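Local coordinates for protein Zn-dependent hydrolase, glyoxylase (Echinicola vietnamensis, PDB 6T5K) that probably hydrolyses the amide bond of beta-lactam antibiotics as a zinc-dependent class B metallo-beta-lactamase of the periplasm, yielding substituted beta-amino acids, at residues A[23-27]-A[28-32]; A[77-80]-A[81-85]; A[107-110]-A[111-115]; A[170-173]-A[174-177]. All blocks are in the same frame, centred on the assembly; numbering follows the deposited sequence. Where two conformers were deposited one is given.

Contact 1 of 4, residues A[23-27]-A[28-32]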
ATOM      1  N   GLU A  23       2.393 -16.611  -8.283  1.00 30.51           N
ATOM      2  CA  GLU A  23       2.028 -16.732  -6.885  1.00 29.29           C
ATOM      3  C   GLU A  23       3.198 -17.339  -6.130  1.00 28.61           C
ATOM      4  O   GLU A  23       3.705 -18.396  -6.511  1.00 30.44           O
ATOM      5  CB  GLU A  23       0.801 -17.625  -6.762  1.00 31.20           C
ATOM      6  CG  GLU A  23       0.219 -17.697  -5.380  1.00 34.07           C
ATOM      7  CD  GLU A  23      -1.058 -18.513  -5.359  1.00 38.96           C
ATOM      8  OE1 GLU A  23      -1.000 -19.685  -4.937  1.00 41.56           O
ATOM      9  OE2 GLU A  23      -2.107 -17.977  -5.775  1.00 40.05           O
ATOM     10  N   VAL A  24       3.627 -16.672  -5.058  1.00 27.19           N
ATOM     11  CA  VAL A  24       4.743 -17.140  -4.240  1.00 26.75           C
ATOM     12  C   VAL A  24       4.313 -17.583  -2.847  1.00 26.76           C
ATOM     13  O   VAL A  24       5.112 -18.232  -2.144  1.00 27.22           O
ATOM     14  CB  VAL A  24       5.864 -16.083  -4.159  1.00 27.19           C
ATOM     15  CG1 VAL A  24       6.437 -15.825  -5.545  1.00 28.22           C
ATOM     16  CG2 VAL A  24       5.335 -14.777  -3.552  1.00 26.67           C
ATOM     17  N   TYR A  25       3.089 -17.270  -2.431  1.00 27.48           N
ATOM     18  CA  TYR A  25       2.564 -17.736  -1.158  1.00 27.55           C
ATOM     19  C   TYR A  25       1.050 -17.762  -1.247  1.00 27.55           C
ATOM     20  O   TYR A  25       0.444 -16.853  -1.823  1.00 26.18           O
ATOM     21  CB  TYR A  25       2.974 -16.807  -0.008  1.00 27.31           C
ATOM     22  CG  TYR A  25       2.460 -17.256   1.337  1.00 27.11           C
ATOM     23  CD1 TYR A  25       1.226 -16.837   1.809  1.00 27.10           C
ATOM     24  CD2 TYR A  25       3.215 -18.097   2.143  1.00 28.91           C
ATOM     25  CE1 TYR A  25       0.753 -17.245   3.047  1.00 27.97           C
ATOM     26  CE2 TYR A  25       2.754 -18.517   3.379  1.00 30.33           C
ATOM     27  CZ  TYR A  25       1.520 -18.081   3.820  1.00 29.11           C
ATOM     28  OH  TYR A  25       1.046 -18.481   5.045  1.00 30.74           O
ATOM     29  N   SER A  26       0.442 -18.783  -0.654  1.00 30.03           N
ATOM     30  CA  SER A  26      -1.012 -18.873  -0.646  1.00 33.18           C
ATOM     31  C   SER A  26      -1.450 -19.639   0.589  1.00 33.09           C
ATOM     32  O   SER A  26      -0.990 -20.760   0.818  1.00 33.97           O
ATOM     33  CB  SER A  26      -1.490 -19.593  -1.907  1.00 38.21           C
ATOM     34  OG  SER A  26      -2.899 -19.707  -1.943  1.00 42.06           O
ATOM     35  N   SER A  27      -2.311 -19.023   1.392  1.00 31.78           N
ATOM     36  CA  SER A  27      -2.986 -19.719   2.475  1.00 32.80           C
ATOM     37  C   SER A  27      -4.440 -19.286   2.475  1.00 35.16           C
ATOM     38  O   SER A  27      -4.872 -18.517   1.613  1.00 34.72           O
ATOM     39  CB  SER A  27      -2.384 -19.343   3.830  1.00 32.26           C
ATOM     40  OG  SER A  27      -2.903 -18.078   4.247  1.00 32.04           O
ATOM     41  N   ASP A  28      -5.166 -19.746   3.504  1.00 38.53           N
ATOM     42  CA  ASP A  28      -6.563 -19.386   3.693  1.00 42.35           C
ATOM     43  C   ASP A  28      -6.747 -17.885   3.849  1.00 40.73           C
ATOM     44  O   ASP A  28      -7.786 -17.340   3.459  1.00 42.17           O
ATOM     45  CB  ASP A  28      -7.107 -20.114   4.939  1.00 48.27           C
ATOM     46  CG  ASP A  28      -6.093 -20.162   6.116  1.00 54.65           C
ATOM     47  OD1 ASP A  28      -4.974 -20.698   5.935  1.00 56.62           O
ATOM     48  OD2 ASP A  28      -6.429 -19.694   7.234  1.00 57.29           O
ATOM     49  N   LYS A  29      -5.749 -17.198   4.390  1.00 35.41           N
ATOM     50  CA  LYS A  29      -5.919 -15.832   4.833  1.00 34.48           C
ATOM     51  C   LYS A  29      -5.066 -14.840   4.063  1.00 29.49           C
ATOM     52  O   LYS A  29      -5.314 -13.629   4.153  1.00 29.25           O
ATOM     53  CB  LYS A  29      -5.531 -15.745   6.313  1.00 38.33           C
ATOM     54  CG  LYS A  29      -6.282 -16.621   7.277  1.00 42.65           C
ATOM     55  CD  LYS A  29      -7.775 -16.415   7.154  1.00 45.79           C
ATOM     56  CE  LYS A  29      -8.482 -16.424   8.511  1.00 48.97           C
ATOM     57  NZ  LYS A  29      -9.578 -15.401   8.570  1.00 50.17           N
ATOM     58  N   LEU A  30      -4.067 -15.314   3.329  1.00 26.31           N
ATOM     59  CA  LEU A  30      -3.104 -14.414   2.703  1.00 25.75           C
ATOM     60  C   LEU A  30      -2.579 -14.996   1.402  1.00 26.43           C
ATOM     61  O   LEU A  30      -2.199 -16.167   1.358  1.00 27.12           O
ATOM     62  CB  LEU A  30      -1.915 -14.183   3.643  1.00 26.34           C
ATOM     63  CG  LEU A  30      -0.872 -13.159   3.204  1.00 26.59           C
ATOM     64  CD1 LEU A  30      -1.442 -11.770   3.382  1.00 27.34           C
ATOM     65  CD2 LEU A  30       0.381 -13.309   4.048  1.00 27.74           C
ATOM     66  N   ILE A  31      -2.534 -14.170   0.357  1.00 23.99           N
ATOM     67  CA  ILE A  31      -1.927 -14.539  -0.913  1.00 23.03           C
ATOM     68  C   ILE A  31      -0.863 -13.504  -1.224  1.00 21.27           C
ATOM     69  O   ILE A  31      -1.075 -12.306  -1.010  1.00 23.37           O
ATOM     70  CB  ILE A  31      -2.967 -14.646  -2.041  1.00 27.76           C
ATOM     71  CG1 ILE A  31      -3.965 -15.771  -1.724  1.00 30.43           C
ATOM     72  CG2 ILE A  31      -2.255 -14.902  -3.376  1.00 29.21           C
ATOM     73  CD1 ILE A  31      -5.234 -15.706  -2.565  1.00 34.66           C
ATOM     74  N   ILE A  32       0.286 -13.963  -1.707  1.00 21.71           N
ATOM     75  CA  ILE A  32       1.335 -13.069  -2.191  1.00 20.94           C
ATOM     76  C   ILE A  32       1.655 -13.417  -3.632  1.00 22.02           C
ATOM     77  O   ILE A  32       1.987 -14.560  -3.942  1.00 23.14           O
ATOM     78  CB  ILE A  32       2.608 -13.128  -1.331  1.00 21.70           C
ATOM     79  CG1 ILE A  32       2.260 -12.892   0.137  1.00 22.22           C
ATOM     80  CG2 ILE A  32       3.618 -12.060  -1.816  1.00 21.11           C
ATOM     81  CD1 ILE A  32       3.424 -13.080   1.096  1.00 23.86           C
TER
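I32 lies against V24 and Y25 at the apolar centre of this turn, and its two branches divide the work. The methyl CG2 of I32 meets CG2 of V24 at 3.7 Å, while I32 CD1 rests on CB of Y25 at 3.9 Å. L30 adds its CD2 near CE1 of the tyrosine, the two side chains crossing at about a right angle. With CG anti to the backbone N (chi1 -180°), the Y25 ring is laid along the hairpin toward L30, whose carbonyl O sits at the ring edge, 3.5 Å from CD1. This is a beta hairpin at the rim of the larger sheet of the metallo-beta-lactamase fold: 22-26 is one of its two edge strands, and 30-34 pairs on its far side with 39-48. Its pairing is interrupted by a classic beta bulge, V24 and Y25 both facing I32. The single acceptor I32 O therefore takes two donors, V24 N at 2.9 Å and Y25 N at 3.3 Å, the latter in the carbonyl plane on a lone pair. I32 N returns a nearly straight bond to Y25 O (171°). Further out, S27 N donates to L30 O, and the S27 hydroxyl turns back over the loop: OG accepts K29 N at 3.0 Å and L30 N at 3.1 Å. E81 of helix 76-88 hydrogen-bonds through OE1 to both S27 OG and Y25 OH.

Contact 2 of 4, residues A[77-80]-A[81-85]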
ATOM      1  N   ASN A  77      -2.881 -11.581  12.992  1.00 29.32           N
ATOM      2  CA  ASN A  77      -2.605 -12.936  12.543  1.00 31.58           C
ATOM      3  C   ASN A  77      -2.107 -12.918  11.122  1.00 27.52           C
ATOM      4  O   ASN A  77      -1.126 -13.580  10.786  1.00 26.44           O
ATOM      5  CB  ASN A  77      -3.883 -13.788  12.632  1.00 37.73           C
ATOM      6  CG  ASN A  77      -4.172 -14.282  14.018  1.00 43.54           C
ATOM      7  OD1 ASN A  77      -3.280 -14.421  14.850  1.00 45.79           O
ATOM      8  ND2 ASN A  77      -5.443 -14.574  14.267  1.00 45.31           N
ATOM      9  N   GLU A  78      -2.778 -12.179  10.245  0.71 25.27           N
ATOM     10  CA  GLU A  78      -2.375 -12.168   8.849  0.71 25.83           C
ATOM     11  C   GLU A  78      -1.043 -11.461   8.656  0.71 22.72           C
ATOM     12  O   GLU A  78      -0.258 -11.872   7.784  0.71 23.28           O
ATOM     13  CB  GLU A  78      -3.449 -11.477   8.015  0.71 29.79           C
ATOM     14  CG  GLU A  78      -4.849 -12.095   8.097  0.71 33.95           C
ATOM     15  CD  GLU A  78      -5.968 -11.114   7.721  0.71 35.14           C
ATOM     16  OE1 GLU A  78      -7.095 -11.577   7.499  0.71 36.21           O
ATOM     17  OE2 GLU A  78      -5.713  -9.888   7.615  0.71 34.15           O
ATOM     18  N   THR A  79      -0.739 -10.469   9.501  1.00 21.91           N
ATOM     19  CA  THR A  79       0.535  -9.786   9.389  1.00 20.19           C
ATOM     20  C   THR A  79       1.661 -10.719   9.824  1.00 23.02           C
ATOM     21  O   THR A  79       2.732 -10.746   9.212  1.00 22.13           O
ATOM     22  CB  THR A  79       0.511  -8.472  10.179  1.00 20.43           C
ATOM     23  OG1 THR A  79      -0.621  -7.696   9.738  1.00 20.73           O
ATOM     24  CG2 THR A  79       1.752  -7.670   9.966  1.00 19.94           C
ATOM     25  N   SER A  80       1.449 -11.481  10.900  1.00 24.29           N
ATOM     26  CA  SER A  80       2.435 -12.483  11.299  1.00 26.54           C
ATOM     27  C   SER A  80       2.677 -13.517  10.201  1.00 26.22           C
ATOM     28  O   SER A  80       3.817 -13.942   9.976  1.00 25.74           O
ATOM     29  CB  SER A  80       1.984 -13.155  12.594  1.00 30.75           C
ATOM     30  OG  SER A  80       1.884 -12.165  13.609  1.00 33.89           O
ATOM     31  N   GLU A  81       1.628 -13.902   9.476  1.00 25.83           N
ATOM     32  CA  GLU A  81       1.804 -14.824   8.359  1.00 25.96           C
ATOM     33  C   GLU A  81       2.682 -14.211   7.275  1.00 24.45           C
ATOM     34  O   GLU A  81       3.567 -14.877   6.716  1.00 26.16           O
ATOM     35  CB  GLU A  81       0.435 -15.181   7.787  1.00 30.09           C
ATOM     36  CG  GLU A  81       0.310 -16.563   7.279  1.00 34.18           C
ATOM     37  CD  GLU A  81      -1.082 -16.886   6.783  1.00 34.36           C
ATOM     38  OE1 GLU A  81      -1.160 -17.511   5.720  1.00 33.35           O
ATOM     39  OE2 GLU A  81      -2.089 -16.541   7.450  1.00 36.55           O
ATOM     40  N   LEU A  82       2.439 -12.946   6.954  1.00 21.69           N
ATOM     41  CA  LEU A  82       3.288 -12.247   6.003  1.00 21.30           C
ATOM     42  C   LEU A  82       4.741 -12.253   6.465  1.00 21.28           C
ATOM     43  O   LEU A  82       5.652 -12.536   5.685  1.00 22.28           O
ATOM     44  CB  LEU A  82       2.754 -10.825   5.827  1.00 21.00           C
ATOM     45  CG  LEU A  82       3.527  -9.847   4.946  1.00 21.91           C
ATOM     46  CD1 LEU A  82       3.715 -10.378   3.530  1.00 24.95           C
ATOM     47  CD2 LEU A  82       2.798  -8.509   4.913  1.00 22.16           C
ATOM     48  N   LEU A  83       4.982 -11.889   7.723  1.00 21.10           N
ATOM     49  CA  LEU A  83       6.348 -11.775   8.205  1.00 20.54           C
ATOM     50  C   LEU A  83       7.011 -13.138   8.263  1.00 23.97           C
ATOM     51  O   LEU A  83       8.214 -13.249   8.015  1.00 23.88           O
ATOM     52  CB  LEU A  83       6.343 -11.068   9.560  1.00 20.94           C
ATOM     53  CG  LEU A  83       6.115  -9.564   9.402  1.00 22.86           C
ATOM     54  CD1 LEU A  83       5.661  -8.906  10.665  1.00 23.10           C
ATOM     55  CD2 LEU A  83       7.399  -8.948   8.942  1.00 24.85           C
ATOM     56  N   SER A  84       6.250 -14.183   8.595  0.60 25.06           N
ATOM     57  CA  SER A  84       6.798 -15.533   8.581  0.60 27.77           C
ATOM     58  C   SER A  84       7.292 -15.905   7.191  0.60 27.33           C
ATOM     59  O   SER A  84       8.355 -16.511   7.050  0.60 27.91           O
ATOM     60  CB  SER A  84       5.735 -16.523   9.054  0.60 31.57           C
ATOM     61  OG  SER A  84       6.253 -17.843   9.140  0.60 34.87           O
ATOM     62  N   PHE A  85       6.545 -15.535   6.149  1.00 27.08           N
ATOM     63  CA  PHE A  85       6.992 -15.830   4.801  1.00 25.06           C
ATOM     64  C   PHE A  85       8.285 -15.091   4.491  1.00 23.81           C
ATOM     65  O   PHE A  85       9.227 -15.670   3.942  1.00 24.88           O
ATOM     66  CB  PHE A  85       5.922 -15.433   3.810  1.00 28.50           C
ATOM     67  CG  PHE A  85       6.374 -15.522   2.399  1.00 29.58           C
ATOM     68  CD1 PHE A  85       6.652 -16.755   1.829  1.00 31.55           C
ATOM     69  CD2 PHE A  85       6.561 -14.386   1.646  1.00 30.19           C
ATOM     70  CE1 PHE A  85       7.075 -16.848   0.515  1.00 31.35           C
ATOM     71  CE2 PHE A  85       6.984 -14.476   0.314  1.00 31.53           C
ATOM     72  CZ  PHE A  85       7.228 -15.715  -0.242  1.00 31.19           C
TER
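T79 and L83, one turn apart, pack side by side on helix 76-88, the T79 methyl CG2 lying 4.2 Å from L83 CD1. The helix is the connection of a beta-alpha-beta unit between strands 66-70 and 92-98, and its regular i to i+4 ladder satisfies the backbone here. E81 N donates to N77 O at 3.1 Å, L82 N to E78 O at 3.0 Å, L83 N to T79 O at 2.9 Å and S84 N to S80 O at 2.8 Å. The hydroxyls of T79 and S80 find acceptors one turn back: T79 OG1 bonds to T75 O and S80 OG to S76 O. For T79, chi1 of -54° sets OG1 beside the backbone N and thereby sends CG2 toward L83 and the helix 109-114. E81 uses its carboxylate away from the helix, where OE1 is satisfied by the hairpin 23-32. L82, on the inner side, packs against L30 and I32. The T79 carbonyl is hemmed in by carbon as well as bonded to L83 N: its O lies 3.4 Å from L82 CB and 3.6 Å from L83 CG.

Contact 3 of 4, residues A[107-110]-A[111-115]. With EDO (1,2-ethanediol), chain D; EDO (1,2-ethanediol), chain F.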
ATOM      1  N   GLY A 107      -3.446  -2.184  10.845  1.00 19.56           N
ATOM      2  CA  GLY A 107      -3.961  -3.029  11.901  1.00 20.32           C
ATOM      3  C   GLY A 107      -2.931  -3.989  12.461  1.00 20.63           C
ATOM      4  O   GLY A 107      -3.013  -4.386  13.626  1.00 21.34           O
ATOM      5  N   GLY A 108      -1.945  -4.362  11.660  1.00 19.64           N
ATOM      6  CA  GLY A 108      -0.935  -5.305  12.097  1.00 20.45           C
ATOM      7  C   GLY A 108       0.418  -4.732  12.455  1.00 18.55           C
ATOM      8  O   GLY A 108       1.401  -5.476  12.522  1.00 19.03           O
ATOM      9  N   LEU A 109       0.501  -3.441  12.763  1.00 18.97           N
ATOM     10  CA  LEU A 109       1.820  -2.863  12.986  1.00 18.56           C
ATOM     11  C   LEU A 109       2.560  -3.496  14.166  1.00 18.56           C
ATOM     12  O   LEU A 109       3.798  -3.537  14.163  1.00 20.35           O
ATOM     13  CB  LEU A 109       1.718  -1.366  13.215  1.00 19.34           C
ATOM     14  CG  LEU A 109       1.540  -0.526  11.957  1.00 19.34           C
ATOM     15  CD1 LEU A 109       1.482   0.919  12.388  1.00 20.50           C
ATOM     16  CD2 LEU A 109       2.654  -0.743  10.952  1.00 19.51           C
ATOM     17  N   GLU A 110       1.847  -3.963  15.196  1.00 19.44           N
ATOM     18  CA  GLU A 110       2.573  -4.477  16.355  1.00 20.81           C
ATOM     19  C   GLU A 110       3.427  -5.691  15.987  1.00 20.45           C
ATOM     20  O   GLU A 110       4.477  -5.921  16.606  1.00 21.58           O
ATOM     21  CB  GLU A 110       1.625  -4.802  17.512  1.00 23.11           C
ATOM     22  CG  GLU A 110       2.242  -5.687  18.594  1.00 28.70           C
ATOM     23  CD  GLU A 110       3.453  -5.068  19.323  0.90 32.64           C
ATOM     24  OE1 GLU A 110       3.696  -3.843  19.231  0.90 34.33           O
ATOM     25  OE2 GLU A 110       4.157  -5.827  20.020  1.00 32.12           O
ATOM     26  N   ALA A 111       3.013  -6.470  14.983  1.00 20.09           N
ATOM     27  CA  ALA A 111       3.838  -7.581  14.535  1.00 20.36           C
ATOM     28  C   ALA A 111       5.177  -7.092  13.992  1.00 19.20           C
ATOM     29  O   ALA A 111       6.197  -7.767  14.134  1.00 20.33           O
ATOM     30  CB  ALA A 111       3.089  -8.405  13.489  1.00 20.56           C
ATOM     31  N   PHE A 112       5.184  -5.940  13.326  1.00 19.10           N
ATOM     32  CA  PHE A 112       6.442  -5.368  12.867  1.00 18.03           C
ATOM     33  C   PHE A 112       7.232  -4.813  14.039  1.00 18.68           C
ATOM     34  O   PHE A 112       8.441  -5.059  14.160  1.00 19.08           O
ATOM     35  CB  PHE A 112       6.162  -4.273  11.842  1.00 18.53           C
ATOM     36  CG  PHE A 112       5.803  -4.797  10.491  1.00 18.43           C
ATOM     37  CD1 PHE A 112       4.497  -5.135  10.178  1.00 20.05           C
ATOM     38  CD2 PHE A 112       6.774  -4.966   9.524  1.00 19.33           C
ATOM     39  CE1 PHE A 112       4.171  -5.616   8.924  1.00 19.98           C
ATOM     40  CE2 PHE A 112       6.447  -5.453   8.282  1.00 19.86           C
ATOM     41  CZ  PHE A 112       5.140  -5.778   7.990  1.00 19.60           C
ATOM     42  N   HIS A 113       6.555  -4.092  14.930  1.00 18.32           N
ATOM     43  CA  HIS A 113       7.241  -3.474  16.044  1.00 19.74           C
ATOM     44  C   HIS A 113       7.865  -4.527  16.942  1.00 19.55           C
ATOM     45  O   HIS A 113       8.995  -4.363  17.400  1.00 21.64           O
ATOM     46  CB  HIS A 113       6.252  -2.623  16.814  1.00 19.76           C
ATOM     47  CG  HIS A 113       5.717  -1.466  16.034  1.00 20.22           C
ATOM     48  ND1 HIS A 113       4.604  -0.762  16.428  1.00 20.36           N
ATOM     49  CD2 HIS A 113       6.153  -0.879  14.886  1.00 19.18           C
ATOM     50  CE1 HIS A 113       4.365   0.199  15.549  1.00 20.82           C
ATOM     51  NE2 HIS A 113       5.280   0.140  14.596  1.00 19.11           N
ATOM     52  N   ALA A 114       7.170  -5.634  17.163  1.00 19.56           N
ATOM     53  CA  ALA A 114       7.713  -6.703  17.995  1.00 20.15           C
ATOM     54  C   ALA A 114       9.061  -7.194  17.479  1.00 21.04           C
ATOM     55  O   ALA A 114       9.909  -7.654  18.262  1.00 22.49           O
ATOM     56  CB  ALA A 114       6.723  -7.858  17.995  1.00 21.31           C
ATOM     57  N   ARG A 115       9.264  -7.129  16.170  1.00 21.35           N
ATOM     58  CA  ARG A 115      10.490  -7.552  15.517  1.00 21.66           C
ATOM     59  C   ARG A 115      11.491  -6.418  15.340  1.00 21.77           C
ATOM     60  O   ARG A 115      12.518  -6.607  14.671  1.00 23.22           O
ATOM     61  CB  ARG A 115      10.153  -8.158  14.156  1.00 22.78           C
ATOM     62  CG  ARG A 115       9.400  -9.474  14.252  1.00 22.37           C
ATOM     63  CD  ARG A 115       8.724  -9.837  12.924  1.00 21.51           C
ATOM     64  NE  ARG A 115       8.225 -11.196  12.937  1.00 24.24           N
ATOM     65  CZ  ARG A 115       7.060 -11.565  13.462  1.00 24.64           C
ATOM     66  NH1 ARG A 115       6.249 -10.661  13.993  1.00 23.20           N
ATOM     67  NH2 ARG A 115       6.712 -12.854  13.463  1.00 28.56           N
TER
HETATM   68  C1  EDO D1203       9.462  -4.310  20.251  1.00 66.60           C
HETATM   69  O1  EDO D1203      10.303  -5.421  20.588  1.00 66.27           O
HETATM   70  C2  EDO D1203       8.246  -4.270  21.179  1.00 66.91           C
HETATM   71  O2  EDO D1203       7.114  -3.690  20.517  1.00 67.86           O
HETATM   72  C1  EDO F1205       0.605  -0.142  18.766  1.00 38.15           C
HETATM   73  O1  EDO F1205       0.736   1.307  18.678  1.00 37.84           O
HETATM   74  C2  EDO F1205       1.592  -0.971  17.904  1.00 37.04           C
HETATM   75  O2  EDO F1205       2.789  -1.513  18.579  1.00 33.21           O
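Carbonyl groups of G108, L109 and E110 meet the amides of the following turn as the short helix 109-114 begins. H113 N bonds to L109 O at 2.9 Å, nearly along the C=O axis, and A114 N to E110 O at 2.8 Å. At the start, A111 N reaches back only three residues to G108 O (3.1 Å), from well above the carbonyl plane. F112 N makes a weak bond to L109 O.

Ring contacts centre on H113. Its chi1 of -65° swings the imidazole back toward the preceding turn, where one face receives L109 O, 3.4 Å above the plane and offset toward the rim. L109 CB makes an off-centre CH-pi contact with the ring, 4.3 Å from its centroid. F112 turns the other way, its ring edge carrying G108 O in plane, and packs on T79 and L83 of helix 76-88.

H113 and R115 use the edges of their flat groups. H113 ND1 donates a straight bond (168°) to O2 of a 1,2-ethanediol, chain F, whose same oxygen donates to E110 OE1 at 2.6 Å; NE2 is hydrogen-bonded to S119 OG. R115 NH1 bonds to A111 O at 2.9 Å with the acceptor in the guanidinium plane, while NE is in a salt bridge with E87.

Thus ethanediol, probably from the crystallisation liquor, bridges E110 OE1 and H113 ND1, which are not in contact themselves. In this crystal the imidazole is bonded at both nitrogens, which fixes its rotation here, S119 being the partner from the protein; R115, just past the helix, returns its side chain to the A111 carbonyl.

Contact 4 of 4, residues A[170-173]-A[174-177]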
ATOM      1  N   GLY A 170       3.214   4.794  -2.573  1.00 13.44           N
ATOM      2  CA  GLY A 170       4.563   4.278  -2.663  1.00 13.58           C
ATOM      3  C   GLY A 170       4.945   4.149  -4.122  1.00 13.95           C
ATOM      4  O   GLY A 170       4.155   3.670  -4.934  1.00 15.04           O
ATOM      5  N   TYR A 171       6.141   4.598  -4.471  1.00 14.20           N
ATOM      6  CA  TYR A 171       6.621   4.587  -5.846  1.00 14.00           C
ATOM      7  C   TYR A 171       7.960   3.874  -5.889  1.00 14.89           C
ATOM      8  O   TYR A 171       8.886   4.237  -5.159  1.00 14.98           O
ATOM      9  CB  TYR A 171       6.793   6.015  -6.339  1.00 15.09           C
ATOM     10  CG  TYR A 171       7.424   6.114  -7.694  1.00 16.32           C
ATOM     11  CD1 TYR A 171       6.867   5.499  -8.822  1.00 16.43           C
ATOM     12  CD2 TYR A 171       8.600   6.822  -7.848  1.00 17.09           C
ATOM     13  CE1 TYR A 171       7.481   5.635 -10.058  1.00 19.13           C
ATOM     14  CE2 TYR A 171       9.206   6.955  -9.058  1.00 20.34           C
ATOM     15  CZ  TYR A 171       8.649   6.378 -10.160  1.00 19.92           C
ATOM     16  OH  TYR A 171       9.290   6.531 -11.366  1.00 22.94           O
ATOM     17  N   PHE A 172       8.062   2.876  -6.758  1.00 14.60           N
ATOM     18  CA  PHE A 172       9.288   2.096  -6.930  1.00 14.90           C
ATOM     19  C   PHE A 172       9.730   2.272  -8.369  1.00 14.09           C
ATOM     20  O   PHE A 172       9.201   1.602  -9.278  1.00 13.99           O
ATOM     21  CB  PHE A 172       9.052   0.629  -6.632  1.00 15.23           C
ATOM     22  CG  PHE A 172      10.274  -0.209  -6.789  1.00 15.47           C
ATOM     23  CD1 PHE A 172      11.397   0.033  -6.024  1.00 16.06           C
ATOM     24  CD2 PHE A 172      10.323  -1.189  -7.729  1.00 15.68           C
ATOM     25  CE1 PHE A 172      12.525  -0.750  -6.160  1.00 17.33           C
ATOM     26  CE2 PHE A 172      11.426  -1.948  -7.866  1.00 16.59           C
ATOM     27  CZ  PHE A 172      12.538  -1.726  -7.094  1.00 16.80           C
ATOM     28  N   PRO A 173      10.693   3.147  -8.622  1.00 14.67           N
ATOM     29  CA  PRO A 173      10.955   3.536 -10.003  1.00 16.09           C
ATOM     30  C   PRO A 173      11.611   2.447 -10.824  1.00 14.01           C
ATOM     31  O   PRO A 173      11.426   2.394 -12.040  1.00 15.57           O
ATOM     32  CB  PRO A 173      11.867   4.759  -9.855  1.00 18.06           C
ATOM     33  CG  PRO A 173      12.521   4.584  -8.477  1.00 17.84           C
ATOM     34  CD  PRO A 173      11.398   4.009  -7.648  1.00 16.88           C
ATOM     35  N   ASP A 174      12.397   1.562 -10.222  1.00 14.42           N
ATOM     36  CA  ASP A 174      13.139   0.601 -11.042  1.00 15.59           C
ATOM     37  C   ASP A 174      12.216  -0.263 -11.889  1.00 15.17           C
ATOM     38  O   ASP A 174      12.570  -0.626 -13.017  1.00 17.40           O
ATOM     39  CB  ASP A 174      14.003  -0.281 -10.162  1.00 16.28           C
ATOM     40  CG  ASP A 174      15.093   0.486  -9.517  1.00 18.53           C
ATOM     41  OD1 ASP A 174      14.742   1.252  -8.607  1.00 21.71           O
ATOM     42  OD2 ASP A 174      16.262   0.348  -9.940  1.00 21.58           O
ATOM     43  N   ASP A 175      11.060  -0.646 -11.357  1.00 14.31           N
ATOM     44  CA  ASP A 175      10.086  -1.420 -12.116  1.00 15.31           C
ATOM     45  C   ASP A 175       8.922  -0.547 -12.589  1.00 15.30           C
ATOM     46  O   ASP A 175       7.947  -1.092 -13.142  1.00 16.18           O
ATOM     47  CB  ASP A 175       9.517  -2.574 -11.260  1.00 16.69           C
ATOM     48  CG  ASP A 175      10.539  -3.641 -10.896  1.00 18.50           C
ATOM     49  OD1 ASP A 175      11.719  -3.586 -11.303  1.00 19.47           O
ATOM     50  OD2 ASP A 175      10.125  -4.566 -10.145  1.00 18.78           O
ATOM     51  N   GLN A 176       8.959   0.755 -12.327  1.00 14.83           N
ATOM     52  CA  GLN A 176       7.865   1.677 -12.686  1.00 14.48           C
ATOM     53  C   GLN A 176       6.524   1.162 -12.119  1.00 13.12           C
ATOM     54  O   GLN A 176       5.512   1.016 -12.811  1.00 14.24           O
ATOM     55  CB  GLN A 176       7.805   1.960 -14.200  1.00 16.97           C
ATOM     56  CG  GLN A 176       8.758   3.013 -14.656  1.00 21.47           C
ATOM     57  CD  GLN A 176       8.474   4.453 -14.079  1.00 24.58           C
ATOM     58  OE1 GLN A 176       7.415   4.767 -13.619  1.00 21.95           O
ATOM     59  NE2 GLN A 176       9.470   5.318 -14.181  0.60 28.95           N
ATOM     60  N   VAL A 177       6.548   0.960 -10.780  1.00 13.86           N
ATOM     61  CA  VAL A 177       5.408   0.443 -10.041  1.00 13.86           C
ATOM     62  C   VAL A 177       4.949   1.477  -9.029  1.00 14.48           C
ATOM     63  O   VAL A 177       5.753   2.034  -8.277  1.00 15.21           O
ATOM     64  CB  VAL A 177       5.785  -0.853  -9.300  1.00 14.60           C
ATOM     65  CG1 VAL A 177       4.606  -1.356  -8.433  1.00 14.72           C
ATOM     66  CG2 VAL A 177       6.197  -1.918 -10.269  1.00 14.33           C
TER
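F172 and V177 form an antiparallel hydrogen-bonded pair, F172 N to V177 O at 2.9 Å and V177 N to F172 O at 3.1 Å, both nearly straight, and Q176 N adds a weak bond to P173 O. The F172 ring is the hub of the side-chain packing. The side chain leaves the strand opposite its own amide nitrogen, and the ring extends beneath the turn, where D174 N lies over the centre of one face and D175 presents CG at the edge, 3.6 Å from CE2. The two carboxylates approach differently: that of D174 is inclined 29° to the ring, with CB 3.7 Å from CZ, whereas that of D175 stands almost perpendicular, 83° from it. Both acids are engaged beyond the turn, D174 in a salt bridge with K152 and D175 through OD2 with S36 OG and H38 N. On the other side of the strand, Y171 and Q176 meet obliquely, ring and amide planes 55° apart. Q176 OE1 sits in plane at the ring edge, and NE2 lies 3.1 Å from Y171 OH. The tyrosine also stacks on Y213. Q176 has positive phi and psi, and together with V177 it faces F172, the signature of a G1 beta bulge at the tight turn that links strands 169-172 and 177-181 in the five-stranded sheet of the metallo-beta-lactamase fold.

How the contacts relate
Contacts 1, 2 and 3 form a continuous packed series along one side of the molecule. Contact 2 is the middle member, its centre about 10 Å from those of contacts 1 and 3; the hairpin bears on helix 76-88 through I32 CD1 and F85 CD2, 3.4 Å apart, and the helix in turn packs on 109-114 through T79 CG2 and F112 CE1 at 3.3 Å. Contact 4 stands apart in the other sheet, with nearest atoms about 13 Å from contact 1 and about 15 Å from contacts 2 and 3. None of the four supplies a zinc ligand. Contact 2 comes near the site without reaching it: the E78 side chain is about 8 Å from that of the zinc ligand D104 and about 12 Å from a zinc ion.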